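PDB 3N1E: vacuolar protein sorting-associated protein 54, which probably serves, as a subunit of the GARP tethering complex, in retrograde transport from endosomes to the trans-Golgi network, and is represented here by its C-terminal domain. Local coordinates for residues E75-L80 / K127-L132; A30-L35 / K59-M64. All blocks are in the same frame, centred on the assembly; numbering follows the deposited sequence. Where two conformers were deposited one is given.

Interaction 1 of 2, residues E75-L80 / K127-L132; sequences EQTQML and KGLKDL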
ATOM      1  N   GLU A  75      -0.461   9.572 -11.309  1.00 18.86           N
ATOM      2  CA  GLU A  75       0.596   8.574 -11.528  1.00 18.67           C
ATOM      3  C   GLU A  75       1.474   8.370 -10.278  1.00 19.00           C
ATOM      4  O   GLU A  75       1.802   7.233  -9.935  1.00 17.76           O
ATOM      5  CB  GLU A  75       1.449   8.926 -12.763  1.00 26.17           C
ATOM      6  CG  GLU A  75       2.679   8.022 -12.930  1.00 30.19           C
ATOM      7  CD  GLU A  75       3.287   8.054 -14.339  1.00 61.61           C
ATOM      8  OE1 GLU A  75       3.750   9.135 -14.769  1.00 38.73           O
ATOM      9  OE2 GLU A  75       3.326   6.979 -14.996  1.00 59.58           O
ATOM     10  N   GLN A  76       1.819   9.464  -9.587  1.00 13.80           N
ATOM     11  CA  GLN A  76       2.600   9.396  -8.357  1.00 18.25           C
ATOM     12  C   GLN A  76       1.807   8.756  -7.219  1.00 15.55           C
ATOM     13  O   GLN A  76       2.387   8.098  -6.361  1.00 14.44           O
ATOM     14  CB  GLN A  76       3.108  10.786  -7.943  1.00 16.18           C
ATOM     15  CG  GLN A  76       4.385  11.228  -8.685  1.00 21.42           C
ATOM     16  CD  GLN A  76       4.167  11.618 -10.168  1.00 29.79           C
ATOM     17  OE1 GLN A  76       3.064  11.968 -10.592  1.00 25.65           O
ATOM     18  NE2 GLN A  76       5.244  11.571 -10.945  1.00 43.06           N
ATOM     19  N   THR A  77       0.495   8.950  -7.223  1.00 13.81           N
ATOM     20  CA  THR A  77      -0.358   8.336  -6.185  1.00 16.19           C
ATOM     21  C   THR A  77      -0.393   6.822  -6.406  1.00 12.18           C
ATOM     22  O   THR A  77      -0.326   6.032  -5.460  1.00 11.34           O
ATOM     23  CB  THR A  77      -1.782   8.886  -6.246  1.00 16.36           C
ATOM     24  OG1 THR A  77      -1.763  10.264  -5.852  1.00 14.25           O
ATOM     25  CG2 THR A  77      -2.742   8.112  -5.311  1.00 13.40           C
ATOM     26  N   GLN A  78      -0.520   6.424  -7.662  1.00 11.20           N
ATOM     27  CA  GLN A  78      -0.414   5.005  -8.021  1.00 10.63           C
ATOM     28  C   GLN A  78       0.944   4.399  -7.600  1.00 13.66           C
ATOM     29  O   GLN A  78       1.016   3.320  -6.965  1.00 13.29           O
ATOM     30  CB  GLN A  78      -0.643   4.867  -9.535  1.00 13.91           C
ATOM     31  CG  GLN A  78      -2.088   5.071  -9.942  1.00 10.46           C
ATOM     32  CD  GLN A  78      -2.259   5.228 -11.452  1.00 19.33           C
ATOM     33  OE1 GLN A  78      -1.288   5.458 -12.171  1.00 19.20           O
ATOM     34  NE2 GLN A  78      -3.477   5.146 -11.918  1.00 16.41           N
ATOM     35  N   MET A  79       2.027   5.117  -7.905  1.00 12.14           N
ATOM     36  CA  MET A  79       3.377   4.643  -7.536  1.00 12.61           C
ATOM     37  C   MET A  79       3.544   4.543  -6.018  1.00 11.35           C
ATOM     38  O   MET A  79       4.178   3.595  -5.523  1.00 12.00           O
ATOM     39  CB  MET A  79       4.484   5.536  -8.141  1.00 13.89           C
ATOM     40  CG  MET A  79       4.545   5.615  -9.654  1.00 25.17           C
ATOM     41  SD  MET A  79       4.789   4.051 -10.503  1.00 36.05           S
ATOM     42  CE  MET A  79       3.105   3.593 -10.916  1.00 36.14           C
ATOM     43  N   LEU A  80       2.980   5.515  -5.281  1.00 10.33           N
ATOM     44  CA  LEU A  80       3.042   5.510  -3.829  1.00 10.08           C
ATOM     45  C   LEU A  80       2.363   4.261  -3.289  1.00 10.25           C
ATOM     46  O   LEU A  80       2.923   3.572  -2.427  1.00 10.51           O
ATOM     47  CB  LEU A  80       2.374   6.758  -3.255  1.00 13.79           C
ATOM     48  CG  LEU A  80       2.139   6.803  -1.759  1.00 14.54           C
ATOM     49  CD1 LEU A  80       3.448   6.783  -0.974  1.00 19.26           C
ATOM     50  CD2 LEU A  80       1.286   8.034  -1.387  1.00 16.16           C
ATOM     51  N   LYS A 127     -10.013   5.959  -5.502  1.00 15.25           N
ATOM     52  CA  LYS A 127      -9.917   6.645  -6.813  1.00 17.46           C
ATOM     53  C   LYS A 127      -8.525   6.561  -7.392  1.00 14.00           C
ATOM     54  O   LYS A 127      -7.549   6.924  -6.722  1.00 15.58           O
ATOM     55  CB  LYS A 127     -10.289   8.125  -6.688  1.00 25.12           C
ATOM     56  CG  LYS A 127     -11.736   8.389  -6.433  1.00 42.73           C
ATOM     57  CD  LYS A 127     -11.967   9.905  -6.506  1.00 65.90           C
ATOM     58  CE  LYS A 127     -12.800  10.408  -5.331  1.00 60.75           C
ATOM     59  NZ  LYS A 127     -13.203  11.835  -5.535  1.00 58.51           N
ATOM     60  N   GLY A 128      -8.449   6.112  -8.642  1.00 13.05           N
ATOM     61  CA  GLY A 128      -7.185   5.981  -9.369  1.00 14.97           C
ATOM     62  C   GLY A 128      -6.449   4.654  -9.216  1.00 14.49           C
ATOM     63  O   GLY A 128      -5.458   4.415  -9.917  1.00 14.28           O
ATOM     64  N   LEU A 129      -6.920   3.788  -8.313  1.00 12.49           N
ATOM     65  CA  LEU A 129      -6.160   2.570  -7.993  1.00 10.49           C
ATOM     66  C   LEU A 129      -6.741   1.258  -8.538  1.00 12.27           C
ATOM     67  O   LEU A 129      -6.239   0.171  -8.237  1.00 12.00           O
ATOM     68  CB  LEU A 129      -5.948   2.456  -6.474  1.00  7.74           C
ATOM     69  CG  LEU A 129      -5.332   3.671  -5.756  1.00 11.13           C
ATOM     70  CD1 LEU A 129      -5.038   3.263  -4.328  1.00 11.24           C
ATOM     71  CD2 LEU A 129      -4.051   4.171  -6.446  1.00 14.42           C
ATOM     72  N   LYS A 130      -7.791   1.351  -9.345  1.00 13.82           N
ATOM     73  CA  LYS A 130      -8.532   0.149  -9.720  1.00 12.70           C
ATOM     74  C   LYS A 130      -7.669  -0.921 -10.432  1.00 13.25           C
ATOM     75  O   LYS A 130      -7.829  -2.146 -10.186  1.00 16.75           O
ATOM     76  CB  LYS A 130      -9.748   0.542 -10.554  1.00 20.44           C
ATOM     77  CG  LYS A 130     -10.463  -0.610 -11.257  1.00 27.45           C
ATOM     78  CD  LYS A 130     -11.697  -0.072 -12.001  1.00 57.46           C
ATOM     79  CE  LYS A 130     -11.436   1.296 -12.646  1.00 43.23           C
ATOM     80  NZ  LYS A 130     -10.590   1.213 -13.879  1.00 64.66           N
ATOM     81  N   ASP A 131      -6.761  -0.471 -11.294  1.00 15.16           N
ATOM     82  CA  ASP A 131      -5.974  -1.404 -12.093  1.00 16.54           C
ATOM     83  C   ASP A 131      -4.535  -1.609 -11.605  1.00 20.84           C
ATOM     84  O   ASP A 131      -3.703  -2.128 -12.341  1.00 15.93           O
ATOM     85  CB  ASP A 131      -5.993  -1.016 -13.576  1.00 15.86           C
ATOM     86  CG  ASP A 131      -7.379  -1.020 -14.160  1.00 23.84           C
ATOM     87  OD1 ASP A 131      -8.125  -1.996 -13.953  1.00 24.09           O
ATOM     88  OD2 ASP A 131      -7.729  -0.030 -14.834  1.00 29.38           O
ATOM     89  N   LEU A 132      -4.244  -1.229 -10.357  1.00 14.54           N
ATOM     90  CA  LEU A 132      -2.959  -1.585  -9.774  1.00 10.75           C
ATOM     91  C   LEU A 132      -2.749  -3.094  -9.751  1.00 11.75           C
ATOM     92  O   LEU A 132      -3.656  -3.860  -9.396  1.00 14.16           O
ATOM     93  CB  LEU A 132      -2.841  -1.034  -8.356  1.00 13.69           C
ATOM     94  CG  LEU A 132      -1.973   0.211  -8.166  1.00 27.14           C
ATOM     95  CD1 LEU A 132      -2.508   1.386  -8.932  1.00 29.72           C
ATOM     96  CD2 LEU A 132      -1.843   0.522  -6.666  1.00 20.12           C
TER
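Gln78 lays its aliphatic stem against the end of Leu132, with CG of the glutamine 3.8 Å from CD1 of the leucine, and sends its amide on to the loop backbone. There its NE2 donates to the carbonyl O of Gly128 over 2.9 Å. The geometry is that of a strong bond: the N-H points at the acceptor at 169°, the oxygen lies practically in the plane of the Gln78 amide, and the donor sits in the carbonyl plane of Gly128. A bond this straight and this nearly coplanar with the amide should hold its rotation about chi3, and it ties the helix side chain to the loop's main chain. An extended chain beyond CG (chi2 168°) carries the amide this far from the helix.

The segment 127-132 follows helix 107-124 and lies against the first turns of helix 74-98 in this all-helical domain. Gly128 has a positive phi (89°), a conformation open to glycine because it has no CB to jam against the carbonyl O of Lys127. Immediately after it Leu129 to Leu132 form a type I beta turn, closed by Leu132 N bonding to Leu129 O at 3.2 Å. The two leucines at the ends of this turn both meet Gln78. CD2 of Leu129 reaches CA of Gln78 at 4.1 Å and also stands 4.3 Å from CG2 of Thr77, while CD2 of Leu132 lies 4.0 Å from the carbonyl O of Gln78. Both leucines also touch Phe81, about one turn after Gln78 on helix 74-98. At the other end of the loop segment, the carbonyl O of Lys127 is hydrogen-bonded to His65 NE2, which brings helix 52-68 into the same junction.

Interaction 2 of 2, residues A30-L35 / K59-M64; sequences AIMDSL and KQMTKM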
ATOM      1  N   ALA A  30       7.777   5.208   4.838  1.00 10.10           N
ATOM      2  CA  ALA A  30       8.427   4.751   6.056  1.00  9.43           C
ATOM      3  C   ALA A  30       7.425   4.735   7.220  1.00  9.32           C
ATOM      4  O   ALA A  30       7.408   3.810   8.057  1.00 10.95           O
ATOM      5  CB  ALA A  30       9.691   5.626   6.366  1.00 12.68           C
ATOM      6  N   ILE A  31       6.565   5.752   7.269  1.00  8.23           N
ATOM      7  CA  ILE A  31       5.512   5.789   8.258  1.00 12.68           C
ATOM      8  C   ILE A  31       4.599   4.580   8.126  1.00 12.08           C
ATOM      9  O   ILE A  31       4.267   3.930   9.122  1.00 11.58           O
ATOM     10  CB  ILE A  31       4.734   7.125   8.153  1.00 16.66           C
ATOM     11  CG1 ILE A  31       5.631   8.275   8.650  1.00 13.77           C
ATOM     12  CG2 ILE A  31       3.417   7.059   8.891  1.00 15.39           C
ATOM     13  CD1 ILE A  31       5.211   9.684   8.196  1.00 20.81           C
ATOM     14  N   MET A  32       4.185   4.265   6.898  1.00 11.16           N
ATOM     15  CA  MET A  32       3.275   3.136   6.750  1.00 13.18           C
ATOM     16  C   MET A  32       3.977   1.806   7.028  1.00 10.25           C
ATOM     17  O   MET A  32       3.390   0.895   7.616  1.00 11.05           O
ATOM     18  CB  MET A  32       2.606   3.115   5.375  1.00 11.97           C
ATOM     19  CG  MET A  32       1.790   4.351   5.055  1.00 15.36           C
ATOM     20  SD  MET A  32       0.411   4.620   6.189  1.00 18.60           S
ATOM     21  CE  MET A  32      -0.654   3.264   5.775  1.00 23.43           C
ATOM     22  N   ASP A  33       5.235   1.694   6.602  1.00 11.96           N
ATOM     23  CA  ASP A  33       6.029   0.492   6.884  1.00 11.77           C
ATOM     24  C   ASP A  33       6.094   0.190   8.392  1.00 15.17           C
ATOM     25  O   ASP A  33       5.940  -0.966   8.805  1.00 10.68           O
ATOM     26  CB  ASP A  33       7.428   0.620   6.281  1.00 12.34           C
ATOM     27  CG  ASP A  33       8.296  -0.565   6.595  1.00 19.01           C
ATOM     28  OD1 ASP A  33       8.058  -1.622   5.967  1.00 13.53           O
ATOM     29  OD2 ASP A  33       9.178  -0.436   7.484  1.00 16.41           O
ATOM     30  N   SER A  34       6.286   1.233   9.217  1.00 11.14           N
ATOM     31  CA  SER A  34       6.332   1.043  10.659  0.50 12.27           C
ATOM     32  C   SER A  34       4.979   0.612  11.233  1.00  9.52           C
ATOM     33  O   SER A  34       4.918  -0.267  12.101  1.00 12.70           O
ATOM     34  CB  SER A  34       6.888   2.298  11.343  0.50 14.21           C
ATOM     35  OG  SER A  34       8.212   2.538  10.911  0.50 10.89           O
ATOM     36  N   LEU A  35       3.887   1.182  10.719  1.00 12.09           N
ATOM     37  CA  LEU A  35       2.534   0.739  11.083  1.00 12.33           C
ATOM     38  C   LEU A  35       2.293  -0.730  10.750  1.00 11.89           C
ATOM     39  O   LEU A  35       1.785  -1.496  11.595  1.00 12.29           O
ATOM     40  CB  LEU A  35       1.488   1.622  10.369  1.00 10.20           C
ATOM     41  CG  LEU A  35       0.039   1.205  10.659  1.00 11.61           C
ATOM     42  CD1 LEU A  35      -0.389   1.572  12.105  1.00 20.39           C
ATOM     43  CD2 LEU A  35      -0.883   1.813   9.605  1.00 15.37           C
ATOM     44  N   LYS A  59      -8.205   1.101   7.111  1.00  8.57           N
ATOM     45  CA  LYS A  59      -8.641   2.435   7.497  1.00  9.06           C
ATOM     46  C   LYS A  59      -7.510   3.454   7.282  1.00 11.33           C
ATOM     47  O   LYS A  59      -7.756   4.536   6.744  1.00  9.44           O
ATOM     48  CB  LYS A  59      -9.119   2.473   8.956  1.00 12.02           C
ATOM     49  CG  LYS A  59      -9.769   3.792   9.339  1.00 25.67           C
ATOM     50  CD  LYS A  59     -10.581   3.692  10.638  1.00 48.08           C
ATOM     51  CE  LYS A  59     -11.762   4.674  10.587  1.00 50.04           C
ATOM     52  NZ  LYS A  59     -11.996   5.490  11.825  1.00 61.61           N
ATOM     53  N   GLN A  60      -6.284   3.101   7.678  1.00 10.60           N
ATOM     54  CA  GLN A  60      -5.155   4.050   7.512  1.00  9.33           C
ATOM     55  C   GLN A  60      -4.765   4.270   6.063  1.00 12.04           C
ATOM     56  O   GLN A  60      -4.401   5.387   5.690  1.00 13.33           O
ATOM     57  CB  GLN A  60      -3.951   3.697   8.398  1.00  7.70           C
ATOM     58  CG  GLN A  60      -4.283   3.614   9.871  1.00 11.20           C
ATOM     59  CD  GLN A  60      -5.059   4.814  10.400  1.00 14.71           C
ATOM     60  OE1 GLN A  60      -4.692   5.949  10.155  1.00 18.44           O
ATOM     61  NE2 GLN A  60      -6.168   4.550  11.071  1.00 28.49           N
ATOM     62  N   MET A  61      -4.882   3.232   5.233  1.00  9.37           N
ATOM     63  CA  MET A  61      -4.643   3.330   3.795  0.50  9.33           C
ATOM     64  C   MET A  61      -5.651   4.293   3.166  1.00 14.61           C
ATOM     65  O   MET A  61      -5.315   5.118   2.320  1.00 13.36           O
ATOM     66  CB  MET A  61      -4.763   1.939   3.150  0.50  8.85           C
ATOM     67  CG  MET A  61      -3.664   0.968   3.553  0.50 12.99           C
ATOM     68  SD  MET A  61      -2.191   1.277   2.596  0.50 23.09           S
ATOM     69  CE  MET A  61      -2.183   3.057   2.709  0.50 46.49           C
ATOM     70  N   THR A  62      -6.900   4.176   3.600  1.00 10.55           N
ATOM     71  CA  THR A  62      -7.984   5.048   3.155  0.50 10.25           C
ATOM     72  C   THR A  62      -7.713   6.494   3.558  1.00 12.45           C
ATOM     73  O   THR A  62      -7.859   7.414   2.763  1.00 11.39           O
ATOM     74  CB  THR A  62      -9.325   4.579   3.768  0.50  8.55           C
ATOM     75  OG1 THR A  62      -9.676   3.321   3.182  0.50 11.10           O
ATOM     76  CG2 THR A  62     -10.450   5.587   3.546  0.50 11.84           C
ATOM     77  N   LYS A  63      -7.325   6.678   4.819  1.00 10.83           N
ATOM     78  CA  LYS A  63      -7.087   8.026   5.324  1.00 13.50           C
ATOM     79  C   LYS A  63      -5.889   8.649   4.606  1.00 13.77           C
ATOM     80  O   LYS A  63      -5.887   9.852   4.330  1.00 16.16           O
ATOM     81  CB  LYS A  63      -6.858   8.019   6.841  1.00 15.21           C
ATOM     82  CG  LYS A  63      -8.097   7.793   7.663  1.00 24.24           C
ATOM     83  CD  LYS A  63      -8.996   9.020   7.739  1.00 34.33           C
ATOM     84  CE  LYS A  63     -10.130   8.781   8.742  1.00 65.72           C
ATOM     85  NZ  LYS A  63     -11.407   9.411   8.286  1.00 59.32           N
ATOM     86  N   MET A  64      -4.884   7.825   4.315  1.00 12.81           N
ATOM     87  CA  MET A  64      -3.695   8.298   3.601  1.00 12.73           C
ATOM     88  C   MET A  64      -4.097   8.774   2.205  1.00 15.38           C
ATOM     89  O   MET A  64      -3.672   9.845   1.756  1.00 15.97           O
ATOM     90  CB  MET A  64      -2.653   7.201   3.466  1.00 14.51           C
ATOM     91  CG  MET A  64      -1.400   7.713   2.786  1.00 21.19           C
ATOM     92  SD  MET A  64      -0.203   6.431   2.568  1.00 17.91           S
ATOM     93  CE  MET A  64      -0.677   5.690   1.018  1.00 37.91           C
TER
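Met32 buries more area in this contact than any other residue, and it meets two methionines of the segment 59-64 with different atoms. Its terminal methyl CE presses on CE of Met61 at 3.4 Å, closer than normal van der Waals contact; since Met61 was modelled in two conformers, that closeness is doubtful evidence of strain. Further back along the chain, CG of Met32 rests 3.8 Å from SD of Met64, and the two sulfurs, Met32 SD and Met64 SD, are 4.1 Å apart. Bends at chi2 (-61°) and chi3 let CG and SD of Met32 lie by that sulfur while CE turns to Met61; Met64, straight through chi1 and chi2, carries its SD out across the gap.

Gln60, second in buried surface, makes its contacts with its stem while its amide leads away: CB lies 3.8 Å from CD2 of Leu35, whose side chain crosses the glutamine at about a right angle, and 4.2 Å from CE of Met32. No hydrogen bond spans the two segments.

The segment axes run nearly antiparallel, at 168°, and approach to 11.8 Å, a wide spacing that the long methionine chains bridge. This is the packing of two successive antiparallel helices in a helical bundle. Helix 74-98 packs against the same methionines, its Phe81 and Ile84 touching both Met61 and Met64, while Phe36 and Leu28 of helix 17-40 pack on Met61 and Met64 respectively.

Overall arrangement
Both contacts are largely buried, yet they join different kinds of element. Interaction 2, its centre about 8 Å from that of the chain, pairs antiparallel helices 17-40 and 52-68, where apolar side-chain packing suffices. Interaction 1, about 10 Å from the chain centre, fastens the loop after helix 107-124 to helix 74-98; there a loop carbonyl is available to a side-chain hydrogen bond, flanked by leucines. Their centres lie 15 Å apart, but they meet directly: CD2 of Leu80 packs on CE of Met64 at 3.9 Å. Phe81 of helix 74-98 touches residues of both. Along the chain they come in series, interaction 2 being complete before interaction 1 begins.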